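Local coordinates for major pilin backbone protein T-antigen, T13 (Streptococcus pyogenes, PDB 6BBT), which probably builds the backbone of the group A streptococcal pilus as its major pilin, the T-antigen used in Lancefield serotyping, at residues T244-K249 and K256-G261; I230-T235 and S269-V274; T29-T34 and I109-K114; F82-V87 and Y95-S100. One frame throughout, in Å; residues are numbered along the deposited sequence.

Interaction 1 of 4, residues T244-K249 and K256-G261; sequences TTATLK and KEYVLG
Backbone hydrogen bonds tie L248 to K256 in both directions: L248 N gives to K256 O at 2.8 Å, and K256 N returns a bond to L248 O at 3.0 Å. One step on, Y258 N reaches A246 O (3.0 Å). Between these bonds T247 and E257 form a non-hydrogen-bonded pair, and T247 CA lies 3.3 Å from K256 O in a CA-H...O contact.

Among the side chains, L248 and K256 run together on one face of the sheet; the lysine bends at its end (chi4 67°), which leaves NZ 3.7 Å from L248 CD2. The CB atoms of L248 and Y258 meet at 4.0 Å. A246 CB sits at the edge of the Y258 ring, and its small size lets the chain stay close. Farther along, L260 CD1 crosses to T244 CG2 (3.6 Å). The Y258 hydroxyl is bonded beyond the contact, to N262 O and L234 N.

A water accepts from A246 N and lies within bonding distance of Y258 O (2.7 Å) and E257 OE1, linking the two segments there. Paired at K256, the segments form an antiparallel beta hairpin, after which the chain leaves the second strand toward strand 231-236, where G261 bonds to L234.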
# COMPACT_ATOMS: atom_id res chain seq x y z
N THR A 244 -23.10 -29.06 -6.26
CA THR A 244 -22.10 -28.04 -6.58
C THR A 244 -20.91 -28.16 -5.64
O THR A 244 -21.07 -28.30 -4.42
CB THR A 244 -22.73 -26.65 -6.44
OG1 THR A 244 -23.92 -26.60 -7.25
CG2 THR A 244 -21.76 -25.56 -6.86
N THR A 245 -19.72 -28.12 -6.22
CA THR A 245 -18.46 -28.11 -5.46
C THR A 245 -17.55 -27.09 -6.15
O THR A 245 -17.82 -26.68 -7.28
CB THR A 245 -17.78 -29.50 -5.46
OG1 THR A 245 -17.55 -29.92 -6.80
CG2 THR A 245 -18.65 -30.54 -4.76
N ALA A 246 -16.48 -26.69 -5.47
CA ALA A 246 -15.58 -25.69 -6.03
C ALA A 246 -14.16 -25.93 -5.57
O ALA A 246 -13.95 -26.50 -4.49
CB ALA A 246 -16.05 -24.28 -5.65
N THR A 247 -13.21 -25.54 -6.42
CA THR A 247 -11.80 -25.61 -6.10
C THR A 247 -11.20 -24.21 -6.25
O THR A 247 -11.65 -23.41 -7.08
CB THR A 247 -11.04 -26.61 -7.03
OG1 THR A 247 -11.21 -26.22 -8.39
CG2 THR A 247 -11.57 -28.03 -6.88
N LEU A 248 -10.19 -23.92 -5.43
CA LEU A 248 -9.44 -22.68 -5.50
C LEU A 248 -8.02 -23.04 -5.87
O LEU A 248 -7.37 -23.82 -5.17
CB LEU A 248 -9.50 -21.94 -4.16
CG LEU A 248 -8.56 -20.74 -3.99
CD1 LEU A 248 -8.90 -19.64 -4.98
CD2 LEU A 248 -8.66 -20.21 -2.56
N LYS A 249 -7.54 -22.46 -6.97
CA LYS A 249 -6.17 -22.61 -7.45
C LYS A 249 -5.47 -21.28 -7.17
O LYS A 249 -5.91 -20.25 -7.66
CB LYS A 249 -6.22 -22.93 -8.95
CG LYS A 249 -4.88 -23.09 -9.65
CD LYS A 249 -4.21 -24.41 -9.32
CE LYS A 249 -2.75 -24.42 -9.76
NZ LYS A 249 -2.60 -24.24 -11.23
N LYS A 256 -6.97 -26.56 -4.05
CA LYS A 256 -7.63 -27.16 -2.88
C LYS A 256 -9.12 -26.84 -2.96
O LYS A 256 -9.54 -26.04 -3.80
CB LYS A 256 -7.03 -26.65 -1.57
CG LYS A 256 -6.96 -25.14 -1.43
CD LYS A 256 -6.61 -24.72 -0.00
CE LYS A 256 -6.78 -23.21 0.19
NZ LYS A 256 -8.20 -22.77 0.10
N GLU A 257 -9.90 -27.48 -2.10
CA GLU A 257 -11.34 -27.24 -2.06
C GLU A 257 -11.64 -25.82 -1.56
O GLU A 257 -11.01 -25.34 -0.64
CB GLU A 257 -12.08 -28.25 -1.16
CG GLU A 257 -13.59 -28.06 -1.22
CD GLU A 257 -14.41 -29.14 -0.53
OE1 GLU A 257 -15.59 -29.32 -0.95
OE2 GLU A 257 -13.91 -29.76 0.42
N TYR A 258 -12.58 -25.16 -2.23
CA TYR A 258 -13.19 -23.95 -1.72
C TYR A 258 -14.63 -24.29 -1.40
O TYR A 258 -15.37 -24.76 -2.27
CB TYR A 258 -13.09 -22.78 -2.73
CG TYR A 258 -13.88 -21.59 -2.26
CD1 TYR A 258 -13.47 -20.86 -1.14
CD2 TYR A 258 -15.07 -21.23 -2.87
CE1 TYR A 258 -14.23 -19.81 -0.65
CE2 TYR A 258 -15.83 -20.16 -2.41
CZ TYR A 258 -15.41 -19.45 -1.30
OH TYR A 258 -16.18 -18.41 -0.82
N VAL A 259 -15.03 -24.09 -0.14
CA VAL A 259 -16.40 -24.27 0.29
C VAL A 259 -17.16 -22.97 0.07
O VAL A 259 -16.85 -21.95 0.71
CB VAL A 259 -16.47 -24.62 1.79
CG1 VAL A 259 -17.92 -24.70 2.28
CG2 VAL A 259 -15.74 -25.94 2.04
N LEU A 260 -18.17 -23.02 -0.78
CA LEU A 260 -18.94 -21.85 -1.16
C LEU A 260 -19.60 -21.29 0.08
O LEU A 260 -20.14 -22.05 0.87
CB LEU A 260 -20.00 -22.21 -2.21
CG LEU A 260 -19.52 -22.62 -3.61
CD1 LEU A 260 -20.71 -23.03 -4.46
CD2 LEU A 260 -18.79 -21.50 -4.28
N GLY A 261 -19.54 -19.97 0.26
CA GLY A 261 -20.00 -19.30 1.49
C GLY A 261 -18.92 -18.97 2.51
O GLY A 261 -19.18 -18.20 3.45
O HOH W 1 -16.78 -27.04 -2.59

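Interaction 2 of 4, residues I230-T235 and S269-V274; sequences ISYKLT and SADEIV
I273 and Y232, which bury the most surface here, meet head-on across the inside of the domain: I273 CD1 lies at the ring edge of Y232, 3.8 Å from CE1 and close to the hydroxyl as well. The strands are far apart for direct pairing, their axes 10.8 Å from each other and only 19° from parallel, so large side chains must bridge the gap. Y232 does so with CG set between its backbone N and carbonyl carbon (chi1 63°), sending the ring across to the opposite strand, while I273 offers both of its branches. Its CD1 goes to the tyrosine, and its CG2 lies alongside L234 CD2 at 4.2 Å.

The phenol of Y232 is long enough to carry its hydroxyl across to the facing strand, where D271 receives it. Y232 OH donates to D271 OD2 at 2.9 Å, on the anti side of the carboxylate and 31° out of its plane. A buried hydroxyl thus gains an acceptor and a buried carboxylate a donor, which would probably help to stabilise the charge of the acid. L159 touches both partners, and L248 packs on D271 and I273. Facing strands joined through leucine, isoleucine and a tyrosine-aspartate bond make the core of a beta sandwich, in keeping with the transthyretin-like clan of this domain.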
# COMPACT_ATOMS: atom_id res chain seq x y z
N ILE A 230 -7.91 -8.20 1.11
CA ILE A 230 -9.34 -8.16 1.43
C ILE A 230 -9.87 -9.57 1.44
O ILE A 230 -9.26 -10.47 0.88
CB ILE A 230 -10.17 -7.26 0.50
CG1 ILE A 230 -10.11 -7.69 -0.97
CG2 ILE A 230 -9.72 -5.81 0.66
CD1 ILE A 230 -11.21 -7.03 -1.79
N SER A 231 -11.01 -9.77 2.07
CA SER A 231 -11.64 -11.06 2.10
C SER A 231 -12.88 -11.03 1.22
O SER A 231 -13.53 -9.99 1.10
CB SER A 231 -11.99 -11.45 3.52
OG SER A 231 -10.81 -11.67 4.27
N TYR A 232 -13.19 -12.15 0.59
CA TYR A 232 -14.39 -12.29 -0.21
C TYR A 232 -15.11 -13.60 0.09
O TYR A 232 -14.51 -14.54 0.60
CB TYR A 232 -14.08 -12.22 -1.71
CG TYR A 232 -13.19 -13.33 -2.23
CD1 TYR A 232 -13.72 -14.55 -2.65
CD2 TYR A 232 -11.80 -13.16 -2.31
CE1 TYR A 232 -12.91 -15.57 -3.14
CE2 TYR A 232 -10.98 -14.17 -2.79
CZ TYR A 232 -11.54 -15.37 -3.20
OH TYR A 232 -10.73 -16.37 -3.69
N LYS A 233 -16.39 -13.65 -0.23
CA LYS A 233 -17.07 -14.92 -0.25
C LYS A 233 -17.95 -15.05 -1.49
O LYS A 233 -18.54 -14.07 -1.96
CB LYS A 233 -17.84 -15.19 1.03
CG LYS A 233 -19.00 -14.29 1.29
CD LYS A 233 -19.82 -14.78 2.48
CE LYS A 233 -19.15 -14.48 3.81
NZ LYS A 233 -20.15 -14.38 4.91
N LEU A 234 -17.96 -16.26 -2.03
CA LEU A 234 -18.71 -16.59 -3.24
C LEU A 234 -19.72 -17.66 -2.88
O LEU A 234 -19.37 -18.63 -2.22
CB LEU A 234 -17.77 -17.11 -4.33
CG LEU A 234 -18.44 -17.50 -5.66
CD1 LEU A 234 -19.02 -16.29 -6.36
CD2 LEU A 234 -17.44 -18.24 -6.54
N THR A 235 -20.96 -17.47 -3.29
CA THR A 235 -21.97 -18.51 -3.17
C THR A 235 -22.64 -18.72 -4.52
O THR A 235 -22.52 -17.88 -5.42
CB THR A 235 -23.05 -18.12 -2.15
OG1 THR A 235 -23.65 -16.90 -2.55
CG2 THR A 235 -22.47 -17.94 -0.78
N SER A 269 -0.72 -14.16 -4.88
CA SER A 269 -0.91 -15.08 -6.01
C SER A 269 -2.27 -14.88 -6.70
O SER A 269 -3.27 -14.66 -6.03
CB SER A 269 -0.74 -16.53 -5.57
OG SER A 269 -1.64 -16.85 -4.55
N ALA A 270 -2.30 -14.99 -8.02
CA ALA A 270 -3.55 -14.96 -8.80
C ALA A 270 -4.44 -16.17 -8.51
O ALA A 270 -3.99 -17.30 -8.66
CB ALA A 270 -3.24 -14.88 -10.28
N ASP A 271 -5.69 -15.93 -8.10
CA ASP A 271 -6.65 -16.99 -7.71
C ASP A 271 -7.52 -17.37 -8.94
O ASP A 271 -7.93 -16.49 -9.72
CB ASP A 271 -7.65 -16.52 -6.63
CG ASP A 271 -7.09 -16.48 -5.19
OD1 ASP A 271 -5.93 -16.93 -4.98
OD2 ASP A 271 -7.88 -15.99 -4.28
N GLU A 272 -7.81 -18.65 -9.09
CA GLU A 272 -8.91 -19.09 -9.93
C GLU A 272 -9.78 -20.09 -9.19
O GLU A 272 -9.29 -21.09 -8.65
CB GLU A 272 -8.45 -19.70 -11.26
CG GLU A 272 -9.64 -19.93 -12.18
CD GLU A 272 -9.31 -20.58 -13.51
OE1 GLU A 272 -8.12 -20.84 -13.77
OE2 GLU A 272 -10.28 -20.83 -14.28
N ILE A 273 -11.07 -19.78 -9.15
CA ILE A 273 -12.08 -20.66 -8.59
C ILE A 273 -12.84 -21.29 -9.74
O ILE A 273 -13.31 -20.59 -10.63
CB ILE A 273 -13.05 -19.91 -7.65
CG1 ILE A 273 -12.30 -19.43 -6.39
CG2 ILE A 273 -14.21 -20.80 -7.25
CD1 ILE A 273 -13.13 -18.60 -5.43
N VAL A 274 -12.93 -22.62 -9.72
CA VAL A 274 -13.72 -23.37 -10.69
C VAL A 274 -14.85 -23.99 -9.90
O VAL A 274 -14.60 -24.75 -8.96
CB VAL A 274 -12.89 -24.47 -11.41
CG1 VAL A 274 -13.77 -25.23 -12.39
CG2 VAL A 274 -11.70 -23.86 -12.13

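Interaction 3 of 4, residues T29-T34 and I109-K114; sequences TTFTFT and IQYDGK
F31 turns its CG anti to its own carbonyl carbon (chi1 -65°), and Y111 does the same (chi1 -67°); these torsions swing both rings into the space between the segments. F31 CE1 comes to 3.6 Å from Y111 CE2, with ring centroids 5.6 Å apart and the planes steeply inclined, an oblique meeting. I109 wedges in beside them. Its CG2 lies over one face of the Y111 ring, toward the rim, yet at the edge of F31, 4.1 Å from CE1. The beta-branched isoleucine suits this place because its other arm, CD1, can at the same time meet T29 CG2 tip to tip at 3.9 Å.

The first torsion of T29 (chi1 -165°) turns CG2 to I109 and OG1 to a water, 2.8 Å away. The same water donates to T30 O and is hydrogen-bonded to T29 OG1 and, at 2.6 Å, to Y111 OH, lying in the plane of the tyrosine ring. F31 has a further partner in K15, a cation-pi contact. No direct hydrogen bond joins the segments. The chemistry is therefore twofold: dispersion among an isoleucine, a threonine methyl and two rings holds them together, while one water links the polar atoms, allowing threonine and tyrosine to serve both roles.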
# COMPACT_ATOMS: atom_id res chain seq x y z
N THR A 29 -3.68 3.98 4.15
CA THR A 29 -2.55 3.65 5.02
C THR A 29 -1.71 4.88 5.32
O THR A 29 -1.93 5.95 4.74
CB THR A 29 -1.68 2.53 4.39
OG1 THR A 29 -0.81 1.96 5.38
CG2 THR A 29 -0.87 3.05 3.21
N THR A 30 -0.76 4.74 6.24
CA THR A 30 0.15 5.86 6.54
C THR A 30 1.55 5.37 6.32
O THR A 30 1.82 4.17 6.37
CB THR A 30 0.01 6.37 7.99
OG1 THR A 30 0.32 5.30 8.88
CG2 THR A 30 -1.40 6.85 8.24
N PHE A 31 2.44 6.30 6.01
CA PHE A 31 3.87 6.03 6.05
C PHE A 31 4.48 6.93 7.11
O PHE A 31 4.12 8.09 7.23
CB PHE A 31 4.51 6.30 4.69
CG PHE A 31 4.04 5.37 3.64
CD1 PHE A 31 4.67 4.16 3.44
CD2 PHE A 31 2.90 5.65 2.91
CE1 PHE A 31 4.22 3.26 2.49
CE2 PHE A 31 2.42 4.75 1.96
CZ PHE A 31 3.09 3.55 1.75
N THR A 32 5.42 6.37 7.86
CA THR A 32 6.04 7.06 8.97
C THR A 32 7.53 7.19 8.70
O THR A 32 8.20 6.22 8.37
CB THR A 32 5.79 6.30 10.27
OG1 THR A 32 4.40 6.36 10.56
CG2 THR A 32 6.56 6.90 11.45
N PHE A 33 8.03 8.41 8.84
CA PHE A 33 9.45 8.68 8.73
C PHE A 33 9.99 8.95 10.14
O PHE A 33 9.31 9.56 10.96
CB PHE A 33 9.68 9.85 7.79
CG PHE A 33 8.81 9.76 6.59
CD1 PHE A 33 9.06 8.80 5.63
CD2 PHE A 33 7.66 10.52 6.49
CE1 PHE A 33 8.21 8.65 4.55
CE2 PHE A 33 6.82 10.39 5.39
CZ PHE A 33 7.10 9.45 4.43
N THR A 34 11.20 8.46 10.39
CA THR A 34 11.84 8.56 11.68
C THR A 34 13.14 9.32 11.49
O THR A 34 13.85 9.11 10.51
CB THR A 34 12.20 7.18 12.25
OG1 THR A 34 11.05 6.34 12.20
CG2 THR A 34 12.64 7.29 13.69
N ILE A 109 2.22 -3.97 0.20
CA ILE A 109 2.96 -2.71 0.09
C ILE A 109 4.46 -2.98 0.10
O ILE A 109 4.94 -3.79 0.89
CB ILE A 109 2.52 -1.74 1.19
CG1 ILE A 109 1.03 -1.39 0.95
CG2 ILE A 109 3.38 -0.49 1.19
CD1 ILE A 109 0.45 -0.38 1.90
N GLN A 110 5.18 -2.31 -0.79
CA GLN A 110 6.64 -2.33 -0.86
C GLN A 110 7.17 -1.00 -0.32
O GLN A 110 6.86 0.08 -0.86
CB GLN A 110 7.11 -2.57 -2.29
CG GLN A 110 6.66 -3.92 -2.87
CD GLN A 110 5.22 -3.92 -3.42
OE1 GLN A 110 4.89 -3.17 -4.35
NE2 GLN A 110 4.37 -4.79 -2.87
N TYR A 111 7.96 -1.08 0.76
CA TYR A 111 8.46 0.09 1.50
C TYR A 111 9.89 0.49 1.09
O TYR A 111 10.70 -0.36 0.81
CB TYR A 111 8.46 -0.22 3.00
CG TYR A 111 7.07 -0.38 3.55
CD1 TYR A 111 6.41 -1.59 3.47
CD2 TYR A 111 6.41 0.69 4.13
CE1 TYR A 111 5.13 -1.75 3.96
CE2 TYR A 111 5.11 0.56 4.62
CZ TYR A 111 4.48 -0.66 4.53
OH TYR A 111 3.20 -0.82 5.00
N ASP A 112 10.16 1.78 1.04
CA ASP A 112 11.46 2.28 0.65
C ASP A 112 12.43 2.11 1.83
O ASP A 112 12.24 2.69 2.89
CB ASP A 112 11.34 3.75 0.27
CG ASP A 112 12.59 4.30 -0.40
OD1 ASP A 112 13.68 3.69 -0.30
OD2 ASP A 112 12.46 5.35 -1.04
N GLY A 113 13.44 1.27 1.62
CA GLY A 113 14.48 1.02 2.63
C GLY A 113 15.66 1.99 2.66
O GLY A 113 16.59 1.79 3.46
N LYS A 114 15.65 3.03 1.82
CA LYS A 114 16.77 3.99 1.78
C LYS A 114 16.98 4.76 3.07
O LYS A 114 16.03 5.19 3.73
CB LYS A 114 16.64 5.00 0.65
CG LYS A 114 17.29 4.56 -0.64
CD LYS A 114 17.47 5.76 -1.57
CE LYS A 114 17.76 5.33 -3.00
NZ LYS A 114 19.06 4.63 -3.10
O HOH W 2 1.95 1.38 5.55

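Interaction 4 of 4, residues F82-V87 and Y95-S100; sequences FNFETV and YRYTVS
F82, near the end of strand 77-83, directs its ring at V99, and its CE2 rests 4.0 Å from V99 CG1 as the ring and the valine run alongside each other, pointing opposite ways. A flat ring and a short branched side chain suit the space between these strand backbones, whose nearest CA atoms, those of F82 and V99, are 9.8 Å apart.

N83 takes no part in the contact but shapes the chain: its OD1 accepts from E85 N at 3.1 Å, an Asx turn, with the donor above the amide carbonyl plane. F84 then returns to the contact. Its ring, swung to the side of the backbone N (chi1 -62°), places CE1 over one face of the Y97 ring, offset toward the rim and 3.7 Å from CE1 of Y97. The planes are inclined at 46° and the centroids lie 5.1 Å apart, an oblique pairing. From F84 to V87 the chain makes a type I beta turn, closed by V87 N to F84 O (3.1 Å), and this carries the polar E85 and T86 away.

I35 packs against all four touching residues, and the Y97 hydroxyl is bonded to E55 O. Since no hydrogen bond crosses between the segments, the hold is dispersive, a buried aromatic and aliphatic seam in which tyrosine gives its ring to the core and its hydroxyl to a backbone carbonyl beyond.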
# COMPACT_ATOMS: atom_id res chain seq x y z
N PHE A 82 10.28 17.59 9.15
CA PHE A 82 10.74 17.62 10.52
C PHE A 82 11.08 19.06 10.84
O PHE A 82 11.55 19.81 9.98
CB PHE A 82 11.97 16.76 10.68
CG PHE A 82 11.71 15.31 10.54
CD1 PHE A 82 11.17 14.58 11.59
CD2 PHE A 82 12.03 14.65 9.36
CE1 PHE A 82 10.96 13.22 11.47
CE2 PHE A 82 11.82 13.30 9.23
CZ PHE A 82 11.29 12.58 10.28
N ASN A 83 10.85 19.44 12.09
CA ASN A 83 11.04 20.81 12.49
C ASN A 83 12.11 20.90 13.56
O ASN A 83 11.93 20.38 14.67
CB ASN A 83 9.72 21.38 12.97
CG ASN A 83 9.82 22.84 13.30
OD1 ASN A 83 10.77 23.52 12.90
ND2 ASN A 83 8.84 23.34 14.04
N PHE A 84 13.22 21.56 13.22
CA PHE A 84 14.33 21.76 14.15
C PHE A 84 14.23 23.05 14.98
O PHE A 84 14.96 23.20 15.96
CB PHE A 84 15.67 21.69 13.41
CG PHE A 84 15.93 20.36 12.77
CD1 PHE A 84 16.31 19.28 13.54
CD2 PHE A 84 15.76 20.19 11.40
CE1 PHE A 84 16.54 18.04 12.96
CE2 PHE A 84 15.99 18.96 10.81
CZ PHE A 84 16.37 17.88 11.59
N GLU A 85 13.33 23.96 14.58
CA GLU A 85 13.01 25.17 15.36
C GLU A 85 12.79 24.90 16.84
O GLU A 85 13.17 25.71 17.68
CB GLU A 85 11.75 25.85 14.79
CG GLU A 85 11.18 27.05 15.56
CD GLU A 85 12.04 28.29 15.42
OE1 GLU A 85 11.53 29.31 14.91
OE2 GLU A 85 13.22 28.26 15.82
N THR A 86 12.16 23.76 17.15
CA THR A 86 11.76 23.42 18.52
C THR A 86 12.87 22.83 19.40
O THR A 86 12.63 22.55 20.56
CB THR A 86 10.56 22.43 18.50
OG1 THR A 86 10.98 21.17 17.95
CG2 THR A 86 9.39 22.98 17.67
N VAL A 87 14.07 22.63 18.86
CA VAL A 87 15.12 21.91 19.56
C VAL A 87 16.03 22.86 20.35
O VAL A 87 16.35 23.95 19.87
CB VAL A 87 15.97 21.10 18.55
CG1 VAL A 87 17.06 20.28 19.26
CG2 VAL A 87 15.06 20.18 17.72
N TYR A 95 24.93 19.28 13.29
CA TYR A 95 24.30 18.19 13.99
C TYR A 95 23.73 17.23 12.95
O TYR A 95 22.98 17.63 12.06
CB TYR A 95 23.25 18.74 14.94
CG TYR A 95 23.84 19.54 16.08
CD1 TYR A 95 24.10 20.91 15.95
CD2 TYR A 95 24.14 18.93 17.30
CE1 TYR A 95 24.64 21.64 17.00
CE2 TYR A 95 24.68 19.66 18.36
CZ TYR A 95 24.93 21.01 18.20
OH TYR A 95 25.46 21.73 19.26
N ARG A 96 24.14 15.97 13.06
CA ARG A 96 23.91 14.98 12.03
C ARG A 96 22.89 13.94 12.48
O ARG A 96 23.01 13.36 13.57
CB ARG A 96 25.20 14.27 11.68
CG ARG A 96 25.08 13.29 10.53
CD ARG A 96 26.45 12.92 10.01
NE ARG A 96 27.02 14.00 9.21
CZ ARG A 96 28.31 14.09 8.86
NH1 ARG A 96 29.19 13.17 9.23
NH2 ARG A 96 28.72 15.12 8.12
N TYR A 97 21.91 13.69 11.61
CA TYR A 97 20.83 12.76 11.90
C TYR A 97 20.65 11.78 10.76
O TYR A 97 21.06 12.06 9.63
CB TYR A 97 19.52 13.52 12.06
CG TYR A 97 19.47 14.60 13.10
CD1 TYR A 97 20.02 15.86 12.86
CD2 TYR A 97 18.83 14.39 14.32
CE1 TYR A 97 19.95 16.86 13.82
CE2 TYR A 97 18.74 15.39 15.27
CZ TYR A 97 19.30 16.62 15.02
OH TYR A 97 19.21 17.60 15.98
N THR A 98 20.01 10.65 11.05
CA THR A 98 19.64 9.68 10.04
C THR A 98 18.11 9.69 9.92
O THR A 98 17.40 9.68 10.93
CB THR A 98 20.19 8.29 10.40
OG1 THR A 98 21.61 8.39 10.58
CG2 THR A 98 19.88 7.28 9.30
N VAL A 99 17.62 9.77 8.68
CA VAL A 99 16.18 9.74 8.39
C VAL A 99 15.88 8.46 7.60
O VAL A 99 16.61 8.12 6.66
CB VAL A 99 15.73 10.99 7.61
CG1 VAL A 99 14.25 10.91 7.17
CG2 VAL A 99 15.95 12.22 8.46
N SER A 100 14.85 7.74 8.01
CA SER A 100 14.43 6.52 7.32
C SER A 100 12.92 6.44 7.34
O SER A 100 12.25 7.21 8.03
CB SER A 100 15.02 5.29 7.99
OG SER A 100 14.63 5.26 9.34

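Interactions 1 and 2 lie in the C-terminal DUF7601 region and touch: K249 N approaches E272 O and G261 N approaches L234 O, each at 2.8 Å and probably hydrogen-bonded. Interactions 3 and 4, in the Spy0128-like domain, meet through neighbouring strands 29-37 and 93-101, where T34 N probably bonds S100 O. The two pairs do not touch; interactions 2 and 3 come closest, with nearest atoms about 11 Å apart, whereas the centres of 1 and 4 are about 54 Å apart. Interactions 2 and 4 are fully buried and rely on side chains, with a tyrosine-aspartate bond only in the former. Interactions 1 and 3 are partly buried and each includes a bridging water, but backbone bonds unite interaction 1 alone.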